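Carboxylesterase (Est-2) (Archaeoglobus fulgidus, PDB 5FRD) is a thermophilic esterase of the alpha/beta hydrolase family that probably hydrolyses carboxylic esters and binds coenzyme A near its active site. Local coordinates at residues K201-K206 with A226-M231; M142-K147 with M231-V236. All blocks are in the same frame, centred on the assembly; numbering follows the deposited sequence.

Interaction 1: K201-K206 with A226-M231; sequences KLTPLK and ASHMVM. With COA (coenzyme A), chain C.
The imidazole of His228 has Leu202 lying across one face and Thr203 at its edge, in the ring plane. This is the histidine loop of an alpha/beta hydrolase, and with Asp200 and Ser89, on what looks like the nucleophile elbow, the ring is consistent with a Ser-His-Asp triad. Leu202 meets the face with two groups: CB sits over the ring centre, while CD1 makes a CH-pi contact, 4.0 Å from the centroid of the His228 ring and 28° off its normal. At the edge, Thr203 OG1 comes to 3.1 Å from His228 ND1, and each of the two atoms is hydrogen-bonded to Asp200 OD2, so the carboxylate gathers loop and ring together. Thr203 CG2 adds a carbon contact of 3.8 Å to His228 CE1. The ring reaches this place because CG stands anti to the backbone N (chi1 -168°), directing the imidazole at the 201-206 loop; the ring of His88 also meets it, its plane tilted against the imidazole. An alanine at His228 would remove the ring, and is likely to leave Asp200 without its imidazole mate and open a gap beneath Leu202. The same leucine faces the ligand as well: its CD2 packs near the pantetheine amide, and coenzyme A N4P donates a hydrogen bond to Leu202 O, 2.9 Å long with an N-H...O angle of 160°.

Interaction 2: M142-K147 with M231-V236; sequences MAFASK and MLEKHV
Glu233 reaches from the end of helix 230-233 to the backbone at Phe144 and Ala145, and its carboxylate plane is turned 70° from the Phe144 ring. The two side chains meet at a slant: Phe144 CD1 lies 4.0 Å from Glu233 CG and 3.9 Å from Glu233 OE2. An extended chain beyond CG carries the carboxylate across to the loop between helices 132-141 and 149-160, part of the helical insertion that follows strand 106-112 in this alpha/beta hydrolase. There Ala145 N donates to Glu233 OE2 over 2.7 Å, almost perfectly straight at 179°; the N-H arrives on the syn side, 18° out of the carboxylate plane. The methyl group of Ala145 rests against the same oxygen, its CB 3.5 Å from Glu233 OE2. A water also donates to Glu233 OE2, at 2.6 Å, and lies 2.8 Å from Ser146 OG, bridging the acid to the next residue of the loop. The other oxygen, OE1, also accepts a backbone N-H, from Ser227. With both oxygens accepting hydrogen bonds, two of them from backbone N-H groups, the carboxylate is fixed in its rotation and its charged form is probably favoured.

Overall arrangement
Interactions 1 and 2 lie side by side, their centres 9 Å apart, and both draw on helix 230-233. The 226-231 segment takes part in both: its histidine meets the 201-206 loop, and its backbone is joined to interaction 2 by probable hydrogen bonds, Ser227 N to Glu233 OE1 at 2.8 Å and Met229 N to Ala143 O at 3.0 Å. The residues just before and just after the likely catalytic histidine are thus both probably hydrogen-bonded to interaction 2. Met142 and Lys201, one from each interaction, are hydrogen-bonded through their backbones and both line the coenzyme A pocket, whose ligand brings its thiol S1P to 6.0 Å from His228 NE2.

Interaction 1: K201-K206 with A226-M231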
loop_
_atom_site.group_PDB
_atom_site.type_symbol
_atom_site.label_atom_id
_atom_site.label_comp_id
_atom_site.label_asym_id
_atom_site.label_seq_id
_atom_site.Cartn_x
_atom_site.Cartn_y
_atom_site.Cartn_z
ATOM N N LYS A 201 7.208 -5.061 12.460
ATOM C CA LYS A 201 6.907 -4.442 13.752
ATOM C C LYS A 201 6.098 -3.157 13.636
ATOM O O LYS A 201 5.605 -2.634 14.635
ATOM C CB LYS A 201 8.201 -4.207 14.537
ATOM C CG LYS A 201 8.884 -5.517 14.903
ATOM C CD LYS A 201 9.886 -5.408 16.018
ATOM C CE LYS A 201 9.351 -5.711 17.408
ATOM N NZ LYS A 201 10.139 -4.997 18.451
ATOM N N LEU A 202 5.947 -2.624 12.424
ATOM C CA LEU A 202 5.123 -1.446 12.229
ATOM C C LEU A 202 3.646 -1.820 12.163
ATOM O O LEU A 202 2.793 -1.105 12.677
ATOM C CB LEU A 202 5.536 -0.678 10.972
ATOM C CG LEU A 202 6.897 0.019 11.038
ATOM C CD1 LEU A 202 7.284 0.570 9.682
ATOM C CD2 LEU A 202 6.832 1.134 12.097
ATOM N N THR A 203 3.355 -2.903 11.445
ATOM C CA THR A 203 1.990 -3.419 11.299
ATOM C C THR A 203 2.126 -4.921 11.534
ATOM O O THR A 203 2.344 -5.695 10.637
ATOM C CB THR A 203 1.399 -3.108 9.902
ATOM O OG1 THR A 203 2.276 -3.550 8.876
ATOM C CG2 THR A 203 1.174 -1.630 9.718
ATOM N N PRO A 204 2.052 -5.326 12.812
ATOM C CA PRO A 204 2.436 -6.695 13.150
ATOM C C PRO A 204 1.373 -7.733 12.825
ATOM O O PRO A 204 0.278 -7.420 12.310
ATOM C CB PRO A 204 2.697 -6.610 14.655
ATOM C CG PRO A 204 1.837 -5.506 15.106
ATOM C CD PRO A 204 1.812 -4.501 13.996
ATOM N N LEU A 205 1.679 -8.985 13.137
ATOM C CA LEU A 205 0.800 -10.099 12.838
ATOM C C LEU A 205 -0.617 -9.865 13.316
ATOM O O LEU A 205 -1.552 -10.136 12.574
ATOM C CB LEU A 205 1.342 -11.364 13.485
ATOM C CG LEU A 205 0.495 -12.615 13.331
ATOM C CD1 LEU A 205 0.348 -13.007 11.856
ATOM C CD2 LEU A 205 1.117 -13.759 14.108
ATOM N N LYS A 206 -0.802 -9.361 14.530
ATOM C CA LYS A 206 -2.160 -9.188 15.047
ATOM C C LYS A 206 -3.013 -8.265 14.201
ATOM O O LYS A 206 -4.206 -8.468 14.141
ATOM C CB LYS A 206 -2.178 -8.723 16.480
ATOM C CG LYS A 206 -1.767 -9.799 17.475
ATOM C CD LYS A 206 -1.544 -9.182 18.859
ATOM C CE LYS A 206 -0.776 -10.126 19.800
ATOM N NZ LYS A 206 -1.259 -10.046 21.211
ATOM N N ALA A 226 10.901 -11.680 6.089
ATOM C CA ALA A 226 10.571 -10.321 5.669
ATOM C C ALA A 226 9.945 -9.582 6.821
ATOM O O ALA A 226 9.357 -10.186 7.733
ATOM C CB ALA A 226 9.617 -10.358 4.506
ATOM N N SER A 227 10.054 -8.263 6.775
ATOM C CA SER A 227 9.411 -7.388 7.721
ATOM C C SER A 227 8.336 -6.596 6.966
ATOM O O SER A 227 7.677 -7.148 6.094
ATOM C CB SER A 227 10.476 -6.507 8.386
ATOM O OG SER A 227 9.906 -5.610 9.324
ATOM N N HIS A 228 8.172 -5.333 7.282
ATOM C CA HIS A 228 7.140 -4.474 6.684
ATOM C C HIS A 228 7.293 -4.346 5.192
ATOM O O HIS A 228 6.276 -4.332 4.485
ATOM C CB HIS A 228 7.188 -3.113 7.369
ATOM C CG HIS A 228 6.044 -2.190 7.091
ATOM N ND1 HIS A 228 4.757 -2.491 7.442
ATOM C CD2 HIS A 228 6.015 -0.930 6.600
ATOM C CE1 HIS A 228 3.977 -1.455 7.171
ATOM N NE2 HIS A 228 4.707 -0.503 6.638
ATOM N N MET A 229 8.521 -4.303 4.688
ATOM C CA MET A 229 8.782 -4.086 3.246
ATOM C C MET A 229 8.826 -5.390 2.432
ATOM O O MET A 229 9.657 -5.580 1.539
ATOM C CB MET A 229 10.078 -3.281 3.061
ATOM C CG MET A 229 10.116 -1.970 3.796
ATOM S SD MET A 229 8.675 -0.932 3.519
ATOM C CE MET A 229 8.773 -0.668 1.769
ATOM N N VAL A 230 7.859 -6.257 2.706
ATOM C CA VAL A 230 7.812 -7.610 2.182
ATOM C C VAL A 230 7.861 -7.706 0.652
ATOM O O VAL A 230 8.462 -8.604 0.091
ATOM C CB VAL A 230 6.616 -8.354 2.788
ATOM C CG1 VAL A 230 5.281 -7.686 2.440
ATOM C CG2 VAL A 230 6.596 -9.800 2.362
ATOM N N MET A 231 7.240 -6.752 -0.053
ATOM C CA MET A 231 7.211 -6.800 -1.521
ATOM C C MET A 231 8.568 -6.517 -2.147
ATOM O O MET A 231 8.782 -6.879 -3.288
ATOM C CB MET A 231 6.149 -5.832 -2.076
ATOM C CG MET A 231 6.492 -4.349 -1.996
ATOM S SD MET A 231 6.709 -3.632 -0.367
ATOM C CE MET A 231 5.071 -3.930 0.212
HETATM N N1A COA C . -5.598 -4.108 14.420
HETATM C C2A COA C . -5.972 -4.763 15.528
HETATM N N3A COA C . -5.878 -4.204 16.742
HETATM C C4A COA C . -5.418 -2.941 16.889
HETATM C C5A COA C . -4.999 -2.165 15.740
HETATM C C6A COA C . -5.130 -2.824 14.452
HETATM N N6A COA C . -4.752 -2.171 13.332
HETATM N N7A COA C . -4.562 -0.965 16.154
HETATM C C8A COA C . -4.730 -0.967 17.489
HETATM N N9A COA C . -5.231 -2.147 17.909
HETATM C C1B COA C . -5.497 -2.498 19.317
HETATM C C2B COA C . -4.175 -2.678 20.006
HETATM O O2B COA C . -3.696 -4.006 19.800
HETATM C C3B COA C . -4.526 -2.311 21.438
HETATM O O3B COA C . -5.098 -3.450 22.079
HETATM P P3B COA C . -4.704 -3.884 23.586
HETATM O O7A COA C . -5.194 -2.693 24.384
HETATM O O8A COA C . -3.202 -4.071 23.532
HETATM O O9A COA C . -5.470 -5.173 23.791
HETATM C C4B COA C . -5.576 -1.228 21.284
HETATM O O4B COA C . -6.143 -1.426 19.973
HETATM C C5B COA C . -5.044 0.191 21.408
HETATM O O5B COA C . -4.005 0.391 20.437
HETATM P P1A COA C . -3.772 1.821 19.744
HETATM O O1A COA C . -5.048 2.416 19.311
HETATM O O2A COA C . -2.718 1.562 18.667
HETATM O O3A COA C . -3.192 2.829 20.855
HETATM P P2A COA C . -1.971 2.638 21.884
HETATM O O4A COA C . -1.900 4.002 22.513
HETATM O O5A COA C . -2.147 1.373 22.666
HETATM O O6A COA C . -0.635 2.363 21.012
HETATM C CBP COA C . 1.167 2.760 19.530
HETATM C CCP COA C . -0.092 3.353 20.148
HETATM C CDP COA C . 1.733 3.777 18.541
HETATM C CEP COA C . 2.185 2.497 20.658
HETATM C CAP COA C . 0.797 1.445 18.798
HETATM O OAP COA C . -0.276 1.685 17.851
HETATM C C9P COA C . 1.980 0.827 18.086
HETATM O O9P COA C . 2.896 0.350 18.721
HETATM N N8P COA C . 1.937 0.811 16.741
HETATM C C7P COA C . 2.914 0.110 15.903
HETATM C C6P COA C . 4.097 0.971 15.473
HETATM C C5P COA C . 3.848 2.064 14.453
HETATM O O5P COA C . 4.261 3.214 14.653
HETATM N N4P COA C . 3.234 1.714 13.320
HETATM C C3P COA C . 3.041 2.630 12.220
HETATM C C2P COA C . 1.740 2.315 11.519
HETATM S S1P COA C . 1.600 3.369 10.059
#

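Interaction 2: M142-K147 with M231-V236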
loop_
_atom_site.group_PDB
_atom_site.type_symbol
_atom_site.label_atom_id
_atom_site.label_comp_id
_atom_site.label_asym_id
_atom_site.label_seq_id
_atom_site.Cartn_x
_atom_site.Cartn_y
_atom_site.Cartn_z
ATOM N N MET A 142 12.083 -1.203 12.270
ATOM C CA MET A 142 10.827 -1.921 12.431
ATOM C C MET A 142 10.213 -2.359 11.094
ATOM O O MET A 142 9.161 -3.005 11.085
ATOM C CB MET A 142 9.845 -1.007 13.159
ATOM C CG MET A 142 10.302 -0.658 14.581
ATOM S SD MET A 142 9.366 0.641 15.391
ATOM C CE MET A 142 7.885 -0.258 15.770
ATOM N N ALA A 143 10.897 -2.013 9.998
ATOM C CA ALA A 143 10.393 -2.228 8.625
ATOM C C ALA A 143 11.192 -3.179 7.767
ATOM O O ALA A 143 10.680 -3.647 6.739
ATOM C CB ALA A 143 10.274 -0.916 7.893
ATOM N N PHE A 144 12.440 -3.474 8.144
ATOM C CA PHE A 144 13.328 -4.358 7.388
ATOM C C PHE A 144 13.846 -5.432 8.311
ATOM O O PHE A 144 14.192 -5.135 9.466
ATOM C CB PHE A 144 14.500 -3.562 6.835
ATOM C CG PHE A 144 14.178 -2.756 5.619
ATOM C CD1 PHE A 144 14.172 -3.344 4.373
ATOM C CD2 PHE A 144 13.857 -1.410 5.712
ATOM C CE1 PHE A 144 13.882 -2.611 3.235
ATOM C CE2 PHE A 144 13.599 -0.679 4.577
ATOM C CZ PHE A 144 13.613 -1.275 3.340
ATOM N N ALA A 145 13.959 -6.637 7.778
ATOM C CA ALA A 145 14.542 -7.756 8.532
ATOM C C ALA A 145 16.050 -7.671 8.546
ATOM O O ALA A 145 16.689 -8.223 9.446
ATOM C CB ALA A 145 14.094 -9.053 7.924
ATOM N N SER A 146 16.629 -6.981 7.571
ATOM C CA SER A 146 18.081 -6.859 7.488
ATOM C C SER A 146 18.438 -5.499 6.937
ATOM O O SER A 146 17.635 -4.870 6.247
ATOM C CB SER A 146 18.656 -7.953 6.575
ATOM O OG SER A 146 18.228 -7.792 5.233
ATOM N N LYS A 147 19.645 -5.044 7.236
ATOM C CA LYS A 147 20.164 -3.861 6.609
ATOM C C LYS A 147 20.669 -4.376 5.262
ATOM O O LYS A 147 20.544 -5.555 4.946
ATOM C CB LYS A 147 21.240 -3.203 7.478
ATOM C CG LYS A 147 20.672 -2.513 8.727
ATOM C CD LYS A 147 21.685 -1.589 9.385
ATOM C CE LYS A 147 21.093 -0.837 10.570
ATOM N NZ LYS A 147 20.632 -1.757 11.647
ATOM N N MET A 231 7.240 -6.752 -0.053
ATOM C CA MET A 231 7.211 -6.800 -1.521
ATOM C C MET A 231 8.568 -6.517 -2.147
ATOM O O MET A 231 8.782 -6.879 -3.288
ATOM C CB MET A 231 6.149 -5.832 -2.076
ATOM C CG MET A 231 6.492 -4.349 -1.996
ATOM S SD MET A 231 6.709 -3.632 -0.367
ATOM C CE MET A 231 5.071 -3.930 0.212
ATOM N N LEU A 232 9.446 -5.842 -1.394
ATOM C CA LEU A 232 10.828 -5.572 -1.800
ATOM C C LEU A 232 11.789 -6.596 -1.244
ATOM O O LEU A 232 12.789 -6.903 -1.884
ATOM C CB LEU A 232 11.264 -4.188 -1.292
ATOM C CG LEU A 232 10.532 -2.998 -1.889
ATOM C CD1 LEU A 232 10.851 -1.726 -1.117
ATOM C CD2 LEU A 232 10.895 -2.845 -3.351
ATOM N N GLU A 233 11.540 -7.080 -0.036
ATOM C CA GLU A 233 12.514 -7.971 0.638
ATOM C C GLU A 233 12.411 -9.412 0.183
ATOM O O GLU A 233 13.427 -10.142 0.175
ATOM C CB GLU A 233 12.289 -7.946 2.151
ATOM C CG GLU A 233 12.526 -6.640 2.892
ATOM C CD GLU A 233 12.145 -6.771 4.368
ATOM O OE1 GLU A 233 10.950 -6.638 4.677
ATOM O OE2 GLU A 233 13.057 -7.023 5.209
ATOM N N LYS A 234 11.203 -9.854 -0.117
ATOM C CA LYS A 234 10.919 -11.219 -0.524
ATOM C C LYS A 234 9.975 -11.174 -1.718
ATOM O O LYS A 234 8.888 -11.729 -1.680
ATOM C CB LYS A 234 10.316 -12.041 0.613
ATOM C CG LYS A 234 11.271 -12.286 1.771
ATOM C CD LYS A 234 12.383 -13.227 1.400
ATOM C CE LYS A 234 13.239 -13.511 2.630
ATOM N NZ LYS A 234 14.317 -14.468 2.306
ATOM N N HIS A 235 10.440 -10.510 -2.772
ATOM C CA HIS A 235 9.539 -10.297 -3.909
ATOM C C HIS A 235 9.087 -11.535 -4.628
ATOM O O HIS A 235 7.964 -11.602 -5.090
ATOM C CB HIS A 235 10.090 -9.268 -4.896
ATOM C CG HIS A 235 11.141 -9.790 -5.828
ATOM N ND1 HIS A 235 12.474 -9.641 -5.568
ATOM C CD2 HIS A 235 11.053 -10.436 -7.015
ATOM C CE1 HIS A 235 13.170 -10.130 -6.582
ATOM N NE2 HIS A 235 12.333 -10.635 -7.460
ATOM N N VAL A 236 9.944 -12.566 -4.706
ATOM C CA VAL A 236 9.553 -13.763 -5.380
ATOM C C VAL A 236 8.431 -14.493 -4.631
ATOM O O VAL A 236 7.456 -14.937 -5.207
ATOM C CB VAL A 236 10.764 -14.699 -5.618
ATOM C CG1 VAL A 236 10.318 -16.016 -6.235
ATOM C CG2 VAL A 236 11.798 -13.986 -6.461
HETATM O O HOH W 1 15.607 -7.105 4.535
#